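Local coordinates for protein alpha-glucosidase (Bacteroides thetaiotaomicron, PDB 5XFM) that probably hydrolyses beta-L-arabinopyranosides and alpha-galactosides as a bifunctional, calcium-binding enzyme of glycoside hydrolase family 97, at residues R296-W301 with E327-D332; L358-S363 with L395-I400; R387-L392 with H426-I431. The protein carries 1 engineered substitution. One frame throughout, in Å; residues are numbered along the deposited sequence.

Contact 1. Residues R296-W301 with E327-D332; sequences RGTWSW and EYALID
Leu-330 lays its CD2 methyl over one face of the Trp-299 indole, 3.5 Å from the centroid of the five-membered ring, and the two side chains run side by side in the same direction. In the ring plane, Trp-299 NE1 donates to Asp-332 OD2 at 2.7 Å, reaching that oxygen on its anti side, tilted out of the carboxylate plane. The indole is thus held over a face by a methyl and at its edge by a carboxylate, which should limit its rotation. Asp-332 also packs its CB against Trp-301 CB at 3.5 Å. This buried end lies among the beta-strands of the TIM-barrel-like catalytic domain, where strands 295-299 and 328-331 run parallel as neighbours. Tyr-328 N bonds to Arg-296 O, Thr-298 N to Tyr-328 O, and Leu-330 N to Thr-298 O, the last nearly straight at 168°. Past Trp-299 the ladder opens: two waters bridge Ser-300 to Leu-330 O, water 2 from Ser-300 N and water 1 from Ser-300 OG, which also hydrogen-bonds Gln-314 NE2. At the other, partly exposed end, packing gives way to a salt bridge, Arg-296 NE to Glu-327 OE1. That oxygen accepts from both Arg-296 N and Arg-296 NE, each at 3.0 Å; the arginine chain, bent at chi2 and chi3, brings NE onto the syn lone pair of OE1, with guanidinium and carboxylate nearly coplanar.

Contact 2. Residues L358-S363 with L395-I400; sequences LFLWYS and LGVKGI
Phe-359 turns its CG anti to the carbonyl carbon (chi1 -85°), and the ring lies flat across the backbone of Gly-399 on the next strand. Gly-399 CA sits over the centre of that ring, 3.5 Å from the centroid and 13° off the ring normal, a CH-pi contact made by the main chain itself. Gly-399 has no side chain, and the aromatic face settles directly on its CA. Val-397 places CG1 anti to its own nitrogen (chi1 177°), which sets this methyl 3.3 Å from Leu-358 O and 4.0 Å from Leu-360 CG; the valine and leucine side chains cross at about a right angle. Farther along, Ile-400 CG2 approaches Tyr-362 CD1 obliquely.

Parallel strand pairing starts at Gly-399, whose O accepts from Leu-360 N at 3.0 Å, the donor tilted from the carbonyl plane. Just ahead of it, the incoming loop is tied to Leu-358: Leu-358 O receives Lys-398 N at 3.2 Å and, more weakly, Gly-399 N, while water 3 accepts from Leu-358 N and donates to Gly-396 O. These strands are the two arms of a beta-alpha-beta unit whose helix, 382-395, ends in a Schellman motif with Gly-396 as its C-prime residue, turning the chain toward strand 399-403. Tyr-328 meets the Phe-359 ring edge-to-face, linking it to the preceding strand. Between the two segments, polar bonding uses main-chain atoms and one water, while the side chains meet through carbon, consistent with a register set by amide pairing and a close fit of ring on glycine.

Contact 3. Residues R387-L392 with H426-I431; sequences REMKWL and HGLMVI
Met-389 and His-426 make the aromatic part of this contact: the methionine CB rests over one face of the imidazole, offset toward the rim and 3.7 Å from the ring centroid, as a CH-pi contact. The two side chains cross at about a right angle. Beyond CB the methionine runs extended, and its sulfur comes obliquely to the same ring, with SD 4.0 Å from His-426 ND1. That nitrogen is hydrogen-bonded to Asp-422 O in the preceding helix, which helps to set the turn of the ring. Lys-390 follows along the helix, its backbone N 3.7 Å from His-426 CD2.

Helix 382-395 here packs against the loop that leads from helix 410-425 into strand 429-432, on the outer layer of the TIM-barrel-like domain. Gly-427, with positive phi, is the C-prime residue of the Schellman motif that ends helix 410-425; the turn leads the chain into the strand, with His-426 and Leu-428 both directed at helix 382-395.

The apolar contacts converge on a single methyl. Leu-428 CD1 touches Met-389 CG at 3.7 Å and Leu-392 CD2 at 3.5 Å, the latter tighter than a usual carbon pair, with the two leucines crossing at about a right angle. Leu-428 has CG anti to its carbonyl carbon (chi1 -67°), which turns the branch toward the helix. Ile-400 of the adjacent strand touches both Met-389 and Leu-392.

In the fold
All three contacts lie within the family 97 catalytic domain and reach one parallel sheet, contacts 1 and 2 as strand pairs and contact 3 from a helix outside it. Contacts 1 and 2 are joined where strands 328-331 and 357-363 pair, with Ile-331 N 3.0 Å from Phe-359 O. Contact 3 sits about 7 Å, centre to centre, from contact 2 and shares helix 382-395 with its beta-alpha-beta unit; Ile-400 O and Ile-431 N carry the sheet on to strand 429-432. All three are largely buried, but contact 1 is partly exposed at its salt bridge and contact 3 reaches the surface at Lys-390. Contact 1 adds charge and waters to its backbone bonds, whereas contact 3 relies on carbon, sulfur and a ring.

Contact 1. Residues R296-W301 with E327-D332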
loop_
_atom_site.group_PDB
_atom_site.type_symbol
_atom_site.label_atom_id
_atom_site.label_comp_id
_atom_site.label_asym_id
_atom_site.label_seq_id
_atom_site.Cartn_x
_atom_site.Cartn_y
_atom_site.Cartn_z
ATOM N N ARG A 296 3.924 18.167 2.081
ATOM C CA ARG A 296 2.817 18.226 3.023
ATOM C C ARG A 296 1.704 19.094 2.476
ATOM O O ARG A 296 1.956 20.105 1.815
ATOM C CB ARG A 296 3.275 18.787 4.371
ATOM C CG ARG A 296 4.184 17.894 5.189
ATOM C CD ARG A 296 5.629 18.021 4.745
ATOM N NE ARG A 296 6.067 19.413 4.696
ATOM C CZ ARG A 296 6.569 20.080 5.729
ATOM N NH1 ARG A 296 6.697 19.489 6.910
ATOM N NH2 ARG A 296 6.943 21.344 5.579
ATOM N N GLY A 297 0.469 18.685 2.733
ATOM C CA GLY A 297 -0.680 19.445 2.293
ATOM C C GLY A 297 -1.659 19.729 3.412
ATOM O O GLY A 297 -1.720 19.003 4.404
ATOM N N THR A 298 -2.392 20.827 3.275
ATOM C CA THR A 298 -3.552 21.063 4.119
ATOM C C THR A 298 -4.796 20.628 3.353
ATOM O O THR A 298 -4.817 20.632 2.120
ATOM C CB THR A 298 -3.669 22.530 4.557
ATOM O OG1 THR A 298 -3.677 23.374 3.402
ATOM C CG2 THR A 298 -2.495 22.906 5.446
ATOM N N TRP A 299 -5.842 20.278 4.084
ATOM C CA TRP A 299 -6.942 19.539 3.497
ATOM C C TRP A 299 -8.218 19.860 4.254
ATOM O O TRP A 299 -8.436 19.343 5.351
ATOM C CB TRP A 299 -6.630 18.038 3.544
ATOM C CG TRP A 299 -7.650 17.143 2.913
ATOM C CD1 TRP A 299 -8.511 17.457 1.899
ATOM C CD2 TRP A 299 -7.892 15.768 3.235
ATOM N NE1 TRP A 299 -9.285 16.364 1.580
ATOM C CE2 TRP A 299 -8.925 15.315 2.386
ATOM C CE3 TRP A 299 -7.342 14.879 4.166
ATOM C CZ2 TRP A 299 -9.413 14.006 2.435
ATOM C CZ3 TRP A 299 -7.836 13.583 4.222
ATOM C CH2 TRP A 299 -8.857 13.158 3.357
ATOM N N SER A 300 -9.032 20.748 3.689
ATOM C CA SER A 300 -10.217 21.250 4.381
ATOM C C SER A 300 -11.320 20.199 4.540
ATOM O O SER A 300 -11.974 20.134 5.581
ATOM C CB SER A 300 -10.762 22.499 3.660
ATOM O OG SER A 300 -11.511 22.179 2.498
ATOM N N TRP A 301 -11.518 19.369 3.522
ATOM C CA TRP A 301 -12.667 18.464 3.507
ATOM C C TRP A 301 -12.664 17.411 4.622
ATOM O O TRP A 301 -13.719 16.970 5.038
ATOM C CB TRP A 301 -12.776 17.754 2.153
ATOM C CG TRP A 301 -13.925 16.794 2.101
ATOM C CD1 TRP A 301 -15.210 17.061 1.718
ATOM C CD2 TRP A 301 -13.898 15.412 2.476
ATOM N NE1 TRP A 301 -15.982 15.926 1.822
ATOM C CE2 TRP A 301 -15.199 14.902 2.288
ATOM C CE3 TRP A 301 -12.899 14.557 2.954
ATOM C CZ2 TRP A 301 -15.524 13.571 2.556
ATOM C CZ3 TRP A 301 -13.223 13.240 3.218
ATOM C CH2 TRP A 301 -14.524 12.759 3.017
ATOM N N GLU A 327 3.835 22.656 1.596
ATOM C CA GLU A 327 3.993 22.814 0.154
ATOM C C GLU A 327 2.679 22.851 -0.608
ATOM O O GLU A 327 2.588 23.488 -1.656
ATOM C CB GLU A 327 4.876 21.702 -0.421
ATOM C CG GLU A 327 6.332 21.763 0.007
ATOM C CD GLU A 327 6.546 21.385 1.459
ATOM O OE1 GLU A 327 5.892 20.429 1.928
ATOM O OE2 GLU A 327 7.370 22.043 2.129
ATOM N N TYR A 328 1.676 22.136 -0.115
ATOM C CA TYR A 328 0.457 21.950 -0.893
ATOM C C TYR A 328 -0.824 22.239 -0.124
ATOM O O TYR A 328 -0.839 22.293 1.108
ATOM C CB TYR A 328 0.418 20.527 -1.464
ATOM C CG TYR A 328 1.574 20.247 -2.406
ATOM C CD1 TYR A 328 1.687 20.921 -3.619
ATOM C CD2 TYR A 328 2.572 19.346 -2.064
ATOM C CE1 TYR A 328 2.747 20.685 -4.471
ATOM C CE2 TYR A 328 3.638 19.103 -2.911
ATOM C CZ TYR A 328 3.721 19.775 -4.109
ATOM O OH TYR A 328 4.781 19.539 -4.949
ATOM N N ALA A 329 -1.881 22.484 -0.890
ATOM C CA ALA A 329 -3.243 22.479 -0.390
ATOM C C ALA A 329 -4.109 21.635 -1.320
ATOM O O ALA A 329 -4.119 21.845 -2.536
ATOM C CB ALA A 329 -3.794 23.899 -0.282
ATOM N N LEU A 330 -4.826 20.677 -0.746
ATOM C CA LEU A 330 -5.726 19.813 -1.504
ATOM C C LEU A 330 -7.152 20.352 -1.490
ATOM O O LEU A 330 -7.744 20.523 -0.427
ATOM C CB LEU A 330 -5.707 18.391 -0.937
ATOM C CG LEU A 330 -6.837 17.458 -1.397
ATOM C CD1 LEU A 330 -6.835 17.253 -2.916
ATOM C CD2 LEU A 330 -6.760 16.121 -0.668
ATOM N N ILE A 331 -7.689 20.644 -2.670
ATOM C CA ILE A 331 -9.081 21.063 -2.797
ATOM C C ILE A 331 -9.913 19.866 -3.253
ATOM O O ILE A 331 -9.656 19.298 -4.315
ATOM C CB ILE A 331 -9.235 22.244 -3.778
ATOM C CG1 ILE A 331 -8.381 23.432 -3.313
ATOM C CG2 ILE A 331 -10.699 22.642 -3.914
ATOM C CD1 ILE A 331 -8.517 24.681 -4.184
ATOM N N ASP A 332 -10.909 19.486 -2.452
ATOM C CA ASP A 332 -11.568 18.189 -2.619
ATOM C C ASP A 332 -12.810 18.284 -3.510
ATOM O O ASP A 332 -12.968 19.254 -4.251
ATOM C CB ASP A 332 -11.925 17.610 -1.249
ATOM C CG ASP A 332 -11.736 16.093 -1.180
ATOM O OD1 ASP A 332 -12.570 15.326 -1.714
ATOM O OD2 ASP A 332 -10.734 15.669 -0.572
HETATM O O HOH W 1 -10.301 20.467 0.725
HETATM O O HOH W 2 -8.096 22.714 1.423
#

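Contact 2. Residues L358-S363 with L395-I400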
loop_
_atom_site.group_PDB
_atom_site.type_symbol
_atom_site.label_atom_id
_atom_site.label_comp_id
_atom_site.label_asym_id
_atom_site.label_seq_id
_atom_site.Cartn_x
_atom_site.Cartn_y
_atom_site.Cartn_z
ATOM N N LEU A 358 -1.340 23.736 -5.502
ATOM C CA LEU A 358 -2.579 22.990 -5.289
ATOM C C LEU A 358 -2.625 21.579 -5.878
ATOM O O LEU A 358 -2.004 21.279 -6.898
ATOM C CB LEU A 358 -3.766 23.778 -5.847
ATOM C CG LEU A 358 -3.967 25.201 -5.345
ATOM C CD1 LEU A 358 -5.214 25.772 -5.972
ATOM C CD2 LEU A 358 -4.080 25.208 -3.830
ATOM N N PHE A 359 -3.367 20.718 -5.190
ATOM C CA PHE A 359 -3.832 19.451 -5.742
ATOM C C PHE A 359 -5.329 19.583 -5.938
ATOM O O PHE A 359 -6.021 20.111 -5.062
ATOM C CB PHE A 359 -3.528 18.281 -4.810
ATOM C CG PHE A 359 -2.158 17.703 -4.971
ATOM C CD1 PHE A 359 -1.035 18.467 -4.708
ATOM C CD2 PHE A 359 -1.991 16.368 -5.321
ATOM C CE1 PHE A 359 0.226 17.929 -4.825
ATOM C CE2 PHE A 359 -0.726 15.821 -5.436
ATOM C CZ PHE A 359 0.382 16.600 -5.190
ATOM N N LEU A 360 -5.835 19.128 -7.076
ATOM C CA LEU A 360 -7.274 19.168 -7.311
ATOM C C LEU A 360 -7.886 17.770 -7.413
ATOM O O LEU A 360 -7.287 16.852 -7.995
ATOM C CB LEU A 360 -7.592 19.973 -8.572
ATOM C CG LEU A 360 -7.190 21.448 -8.521
ATOM C CD1 LEU A 360 -7.665 22.181 -9.767
ATOM C CD2 LEU A 360 -7.750 22.101 -7.264
ATOM N N TRP A 361 -9.072 17.632 -6.814
ATOM C CA TRP A 361 -9.860 16.398 -6.805
ATOM C C TRP A 361 -10.599 16.178 -8.119
ATOM O O TRP A 361 -11.234 17.093 -8.654
ATOM C CB TRP A 361 -10.877 16.425 -5.652
ATOM C CG TRP A 361 -11.593 15.116 -5.391
ATOM C CD1 TRP A 361 -11.257 14.172 -4.456
ATOM C CD2 TRP A 361 -12.780 14.626 -6.038
ATOM N NE1 TRP A 361 -12.150 13.124 -4.494
ATOM C CE2 TRP A 361 -13.092 13.378 -5.455
ATOM C CE3 TRP A 361 -13.602 15.116 -7.057
ATOM C CZ2 TRP A 361 -14.190 12.620 -5.857
ATOM C CZ3 TRP A 361 -14.685 14.359 -7.456
ATOM C CH2 TRP A 361 -14.970 13.125 -6.859
ATOM N N TYR A 362 -10.494 14.965 -8.648
ATOM C CA TYR A 362 -11.297 14.544 -9.793
ATOM C C TYR A 362 -11.909 13.179 -9.539
ATOM O O TYR A 362 -11.303 12.347 -8.867
ATOM C CB TYR A 362 -10.448 14.502 -11.071
ATOM C CG TYR A 362 -10.177 15.852 -11.693
ATOM C CD1 TYR A 362 -9.190 16.687 -11.187
ATOM C CD2 TYR A 362 -10.908 16.290 -12.795
ATOM C CE1 TYR A 362 -8.943 17.927 -11.754
ATOM C CE2 TYR A 362 -10.668 17.527 -13.368
ATOM C CZ TYR A 362 -9.686 18.340 -12.842
ATOM O OH TYR A 362 -9.443 19.568 -13.406
ATOM N N SER A 363 -13.097 12.931 -10.084
ATOM C CA SER A 363 -13.593 11.563 -10.140
ATOM C C SER A 363 -13.037 10.906 -11.394
ATOM O O SER A 363 -13.016 11.515 -12.468
ATOM C CB SER A 363 -15.122 11.499 -10.139
ATOM O OG SER A 363 -15.568 10.147 -10.037
ATOM N N LEU A 395 -2.350 26.427 -15.650
ATOM C CA LEU A 395 -2.537 27.104 -14.370
ATOM C C LEU A 395 -1.364 26.888 -13.421
ATOM O O LEU A 395 -1.106 27.704 -12.542
ATOM C CB LEU A 395 -3.827 26.639 -13.690
ATOM C CG LEU A 395 -5.138 27.210 -14.225
ATOM C CD1 LEU A 395 -6.192 27.173 -13.133
ATOM C CD2 LEU A 395 -4.930 28.630 -14.727
ATOM N N GLY A 396 -0.648 25.784 -13.590
ATOM C CA GLY A 396 0.433 25.473 -12.676
ATOM C C GLY A 396 -0.006 24.624 -11.492
ATOM O O GLY A 396 0.668 24.591 -10.462
ATOM N N VAL A 397 -1.147 23.953 -11.622
ATOM C CA VAL A 397 -1.566 22.980 -10.617
ATOM C C VAL A 397 -0.533 21.861 -10.648
ATOM O O VAL A 397 -0.062 21.483 -11.719
ATOM C CB VAL A 397 -2.993 22.430 -10.881
ATOM C CG1 VAL A 397 -3.370 21.362 -9.856
ATOM C CG2 VAL A 397 -4.017 23.566 -10.864
ATOM N N LYS A 398 -0.160 21.365 -9.473
ATOM C CA LYS A 398 0.939 20.422 -9.338
ATOM C C LYS A 398 0.523 18.976 -9.097
ATOM O O LYS A 398 1.361 18.077 -9.148
ATOM C CB LYS A 398 1.861 20.870 -8.203
ATOM C CG LYS A 398 2.592 22.170 -8.478
ATOM C CD LYS A 398 3.302 22.089 -9.822
ATOM C CE LYS A 398 4.571 22.910 -9.836
ATOM N NZ LYS A 398 5.449 22.517 -10.975
ATOM N N GLY A 399 -0.753 18.743 -8.817
ATOM C CA GLY A 399 -1.198 17.390 -8.551
ATOM C C GLY A 399 -2.688 17.172 -8.680
ATOM O O GLY A 399 -3.470 18.124 -8.639
ATOM N N ILE A 400 -3.082 15.916 -8.868
ATOM C CA ILE A 400 -4.494 15.571 -8.871
ATOM C C ILE A 400 -4.798 14.377 -7.974
ATOM O O ILE A 400 -3.987 13.452 -7.831
ATOM C CB ILE A 400 -5.018 15.266 -10.286
ATOM C CG1 ILE A 400 -4.195 14.172 -10.959
ATOM C CG2 ILE A 400 -5.023 16.521 -11.115
ATOM C CD1 ILE A 400 -4.809 13.684 -12.255
HETATM O O HOH W 3 -0.752 25.512 -7.809
#

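Contact 3. Residues R387-L392 with H426-I431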
loop_
_atom_site.group_PDB
_atom_site.type_symbol
_atom_site.label_atom_id
_atom_site.label_comp_id
_atom_site.label_asym_id
_atom_site.label_seq_id
_atom_site.Cartn_x
_atom_site.Cartn_y
_atom_site.Cartn_z
ATOM N N ARG A 387 -7.291 17.565 -22.512
ATOM C CA ARG A 387 -7.760 18.958 -22.497
ATOM C C ARG A 387 -7.700 19.540 -21.071
ATOM O O ARG A 387 -7.138 20.629 -20.815
ATOM C CB ARG A 387 -9.181 19.031 -23.057
ATOM C CG ARG A 387 -9.797 20.423 -23.087
ATOM C CD ARG A 387 -11.139 20.392 -23.807
ATOM N NE ARG A 387 -10.968 19.968 -25.195
ATOM C CZ ARG A 387 -11.630 18.965 -25.763
ATOM N NH1 ARG A 387 -12.522 18.279 -25.065
ATOM N NH2 ARG A 387 -11.394 18.640 -27.031
ATOM N N GLU A 388 -8.249 18.766 -20.141
ATOM C CA GLU A 388 -8.267 19.131 -18.736
ATOM C C GLU A 388 -6.867 19.370 -18.207
ATOM O O GLU A 388 -6.599 20.405 -17.606
ATOM C CB GLU A 388 -8.957 18.041 -17.919
ATOM C CG GLU A 388 -9.277 18.439 -16.491
ATOM C CD GLU A 388 -10.428 19.420 -16.396
ATOM O OE1 GLU A 388 -11.224 19.511 -17.357
ATOM O OE2 GLU A 388 -10.538 20.096 -15.354
ATOM N N MET A 389 -5.967 18.431 -18.489
ATOM C CA MET A 389 -4.605 18.452 -17.961
ATOM C C MET A 389 -3.763 19.579 -18.565
ATOM O O MET A 389 -2.844 20.096 -17.924
ATOM C CB MET A 389 -3.934 17.095 -18.197
ATOM C CG MET A 389 -4.366 16.010 -17.210
ATOM S SD MET A 389 -3.699 14.355 -17.561
ATOM C CE MET A 389 -4.492 13.403 -16.262
ATOM N N LYS A 390 -4.062 19.931 -19.809
ATOM C CA LYS A 390 -3.500 21.125 -20.430
ATOM C C LYS A 390 -3.908 22.360 -19.635
ATOM O O LYS A 390 -3.073 23.229 -19.342
ATOM C CB LYS A 390 -3.965 21.255 -21.885
ATOM C CG LYS A 390 -3.374 22.446 -22.612
ATOM C CD LYS A 390 -2.496 21.998 -23.773
ATOM C CE LYS A 390 -2.201 23.150 -24.735
ATOM N NZ LYS A 390 -3.431 23.806 -25.261
ATOM N N TRP A 391 -5.200 22.450 -19.315
ATOM C CA TRP A 391 -5.671 23.551 -18.466
ATOM C C TRP A 391 -4.938 23.565 -17.112
ATOM O O TRP A 391 -4.418 24.608 -16.687
ATOM C CB TRP A 391 -7.186 23.468 -18.253
ATOM C CG TRP A 391 -7.737 24.498 -17.306
ATOM C CD1 TRP A 391 -7.920 25.830 -17.561
ATOM C CD2 TRP A 391 -8.199 24.282 -15.963
ATOM N NE1 TRP A 391 -8.456 26.455 -16.456
ATOM C CE2 TRP A 391 -8.639 25.527 -15.464
ATOM C CE3 TRP A 391 -8.283 23.160 -15.136
ATOM C CZ2 TRP A 391 -9.148 25.677 -14.174
ATOM C CZ3 TRP A 391 -8.788 23.306 -13.852
ATOM C CH2 TRP A 391 -9.214 24.557 -13.385
ATOM N N LEU A 392 -4.884 22.406 -16.452
ATOM C CA LEU A 392 -4.212 22.281 -15.157
ATOM C C LEU A 392 -2.786 22.787 -15.222
ATOM O O LEU A 392 -2.375 23.601 -14.391
ATOM C CB LEU A 392 -4.197 20.823 -14.660
ATOM C CG LEU A 392 -5.384 20.162 -13.937
ATOM C CD1 LEU A 392 -6.680 20.392 -14.624
ATOM C CD2 LEU A 392 -5.178 18.674 -13.786
ATOM N N HIS A 426 1.785 16.094 -18.575
ATOM C CA HIS A 426 1.470 17.465 -18.176
ATOM C C HIS A 426 2.035 17.852 -16.814
ATOM O O HIS A 426 1.518 18.755 -16.161
ATOM C CB HIS A 426 -0.037 17.666 -18.193
ATOM C CG HIS A 426 -0.643 17.435 -19.539
ATOM N ND1 HIS A 426 -1.065 16.191 -19.960
ATOM C CD2 HIS A 426 -0.872 18.280 -20.570
ATOM C CE1 HIS A 426 -1.542 16.285 -21.188
ATOM N NE2 HIS A 426 -1.438 17.542 -21.580
ATOM N N GLY A 427 3.103 17.171 -16.406
ATOM C CA GLY A 427 3.809 17.475 -15.173
ATOM C C GLY A 427 2.973 17.373 -13.914
ATOM O O GLY A 427 3.183 18.122 -12.955
ATOM N N LEU A 428 2.043 16.428 -13.888
ATOM C CA LEU A 428 1.163 16.294 -12.730
ATOM C C LEU A 428 1.449 15.046 -11.908
ATOM O O LEU A 428 1.600 13.950 -12.452
ATOM C CB LEU A 428 -0.294 16.278 -13.176
ATOM C CG LEU A 428 -0.818 17.579 -13.780
ATOM C CD1 LEU A 428 -2.067 17.309 -14.587
ATOM C CD2 LEU A 428 -1.086 18.584 -12.679
ATOM N N MET A 429 1.538 15.222 -10.594
ATOM C CA MET A 429 1.546 14.087 -9.685
ATOM C C MET A 429 0.127 13.545 -9.528
ATOM O O MET A 429 -0.852 14.279 -9.693
ATOM C CB MET A 429 2.127 14.478 -8.325
ATOM C CG MET A 429 3.562 14.905 -8.376
ATOM S SD MET A 429 4.203 15.455 -6.783
ATOM C CE MET A 429 3.620 17.156 -6.797
ATOM N N VAL A 430 0.021 12.261 -9.197
ATOM C CA VAL A 430 -1.280 11.612 -9.071
ATOM C C VAL A 430 -1.463 10.826 -7.773
ATOM O O VAL A 430 -0.670 9.948 -7.458
ATOM C CB VAL A 430 -1.535 10.659 -10.252
ATOM C CG1 VAL A 430 -2.806 9.861 -10.026
ATOM C CG2 VAL A 430 -1.619 11.441 -11.542
ATOM N N ILE A 431 -2.507 11.173 -7.023
ATOM C CA ILE A 431 -2.981 10.361 -5.905
ATOM C C ILE A 431 -4.223 9.594 -6.335
ATOM O O ILE A 431 -5.097 10.167 -6.987
ATOM C CB ILE A 431 -3.338 11.215 -4.669
ATOM C CG1 ILE A 431 -2.117 11.954 -4.129
ATOM C CG2 ILE A 431 -3.948 10.351 -3.575
ATOM C CD1 ILE A 431 -2.453 12.916 -3.014
#